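Local coordinates for sensor protein (Shewanella sp. W3-18-1, PDB 3MYF) that probably relays phosphoryl groups through the histidine phosphotransfer domain of a hybrid sensor histidine kinase, at residues 38-43 and 97-102. Sequence-based numbering, arbitrary orientation.
Sequences EKIQTA and ELLDEL
Ile40 reaches across to Leu98, Leu99 and Leu102, and these four side chains form the centre of this part of the packing of helix 19-46 on helix 92-116 inside the Hpt domain, an up-and-down helical bundle of the kind that carries histidine phosphotransfer. The two segments run nearly antiparallel, at 158°, with their axes 10.8 Å apart, and Ile40 lies level with Leu99. The contact is made by aliphatic carbons.

The branches of Ile40 divide the work. Its CG2 stands anti to the backbone N (CG1 at chi1 -66°), which turns this methyl onto Leu99: CG2 meets Leu99 CD2 at 3.6 Å, and the two side chains run alongside one another, pointing opposite ways. The longer branch diverges from it, extended out to CD1 (chi2 167°), so its end methyl rests against two leucines one helical turn apart. Ile40 CD1 lies 4.1 Å from Leu98 CD2 and 4.0 Å from Leu102 CD1, the isoleucine side chain lying roughly perpendicular to both. An alanine here would remove both branches, and Leu98 and Leu102 would probably lose the methyl that packs against both, opening a gap in the buried interior. At the exposed margin, the aliphatic part of Gln41 lies over the end of Leu99, Gln41 CG being 4.0 Å from Leu99 CD1.

Helix 49-63 adds to the packing, with Thr55 against Ile40 and Ile56 against Leu98, while Ile78 of helix 69-83 also touches Leu98. Val37, a turn earlier than Gln41, lies against both Leu99 and Leu102.

Within helix 19-46 the hydroxyl of Thr42 also hydrogen-bonds back to the chain: Thr42 OG1 lies 2.7 Å from Glu38 O, on the opposite face of the carbonyl plane from Thr42 N.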
# COMPACT_ATOMS: atom_id res chain seq x y z
N GLU A 38 -6.10 11.92 -5.73
CA GLU A 38 -5.50 13.03 -6.50
C GLU A 38 -5.17 12.66 -7.95
O GLU A 38 -5.42 13.45 -8.87
CB GLU A 38 -4.24 13.60 -5.79
N LYS A 39 -4.59 11.48 -8.14
CA LYS A 39 -4.29 10.99 -9.48
C LYS A 39 -5.56 10.78 -10.32
O LYS A 39 -5.58 11.08 -11.51
CB LYS A 39 -3.45 9.70 -9.44
CG LYS A 39 -2.01 9.89 -8.96
CD LYS A 39 -1.05 8.82 -9.53
CE LYS A 39 -1.35 7.42 -9.02
NZ LYS A 39 -0.31 6.90 -8.08
N ILE A 40 -6.62 10.24 -9.71
CA ILE A 40 -7.90 10.06 -10.42
C ILE A 40 -8.51 11.43 -10.77
O ILE A 40 -8.92 11.65 -11.92
CB ILE A 40 -8.90 9.21 -9.60
CG1 ILE A 40 -8.38 7.77 -9.44
CG2 ILE A 40 -10.27 9.21 -10.22
CD1 ILE A 40 -9.14 6.93 -8.37
N GLN A 41 -8.54 12.34 -9.80
CA GLN A 41 -9.11 13.67 -10.04
C GLN A 41 -8.39 14.39 -11.17
O GLN A 41 -9.03 15.03 -12.01
CB GLN A 41 -9.02 14.54 -8.79
CG GLN A 41 -9.98 14.18 -7.67
CD GLN A 41 -9.61 14.87 -6.37
OE1 GLN A 41 -8.44 15.18 -6.10
NE2 GLN A 41 -10.62 15.10 -5.53
N THR A 42 -7.06 14.28 -11.18
CA THR A 42 -6.23 14.99 -12.15
C THR A 42 -6.41 14.38 -13.54
O THR A 42 -6.59 15.11 -14.52
CB THR A 42 -4.75 14.98 -11.75
OG1 THR A 42 -4.62 15.55 -10.44
CG2 THR A 42 -3.90 15.80 -12.71
N ALA A 43 -6.38 13.05 -13.61
CA ALA A 43 -6.59 12.35 -14.89
C ALA A 43 -7.97 12.65 -15.50
O ALA A 43 -8.10 12.80 -16.72
CB ALA A 43 -6.36 10.84 -14.73
N GLU A 97 -18.61 8.71 -9.27
CA GLU A 97 -19.19 7.82 -8.28
C GLU A 97 -18.06 7.15 -7.50
O GLU A 97 -18.17 6.95 -6.28
CB GLU A 97 -20.04 6.76 -8.95
CG GLU A 97 -20.89 5.96 -7.98
CD GLU A 97 -21.72 4.91 -8.68
OE1 GLU A 97 -21.78 4.94 -9.94
OE2 GLU A 97 -22.33 4.08 -7.97
N LEU A 98 -17.00 6.76 -8.20
CA LEU A 98 -15.86 6.14 -7.52
C LEU A 98 -15.18 7.09 -6.55
O LEU A 98 -14.85 6.70 -5.40
CB LEU A 98 -14.84 5.57 -8.49
CG LEU A 98 -13.56 5.02 -7.84
CD1 LEU A 98 -13.81 3.73 -7.03
CD2 LEU A 98 -12.54 4.79 -8.94
N LEU A 99 -14.98 8.34 -6.98
CA LEU A 99 -14.34 9.33 -6.09
C LEU A 99 -15.16 9.54 -4.83
O LEU A 99 -14.60 9.58 -3.72
CB LEU A 99 -14.16 10.67 -6.81
CG LEU A 99 -13.03 10.68 -7.84
CD1 LEU A 99 -13.12 11.95 -8.71
CD2 LEU A 99 -11.68 10.57 -7.16
N ASP A 100 -16.47 9.66 -4.98
CA ASP A 100 -17.36 9.82 -3.83
C ASP A 100 -17.24 8.62 -2.89
O ASP A 100 -17.20 8.77 -1.65
CB ASP A 100 -18.82 9.98 -4.30
CG ASP A 100 -19.78 10.18 -3.15
OD1 ASP A 100 -20.50 9.22 -2.80
OD2 ASP A 100 -19.80 11.28 -2.59
N GLU A 101 -17.19 7.43 -3.47
CA GLU A 101 -17.00 6.20 -2.71
C GLU A 101 -15.67 6.15 -1.94
O GLU A 101 -15.64 5.68 -0.81
CB GLU A 101 -17.17 4.96 -3.60
CG GLU A 101 -17.15 3.59 -2.87
CD GLU A 101 -18.29 3.40 -1.87
OE1 GLU A 101 -19.32 4.10 -1.92
OE2 GLU A 101 -18.15 2.50 -1.02
N LEU A 102 -14.59 6.65 -2.53
CA LEU A 102 -13.28 6.64 -1.85
C LEU A 102 -13.23 7.54 -0.63
O LEU A 102 -12.56 7.21 0.36
CB LEU A 102 -12.15 6.96 -2.82
CG LEU A 102 -12.02 5.87 -3.88
CD1 LEU A 102 -10.86 6.22 -4.84
CD2 LEU A 102 -11.83 4.49 -3.23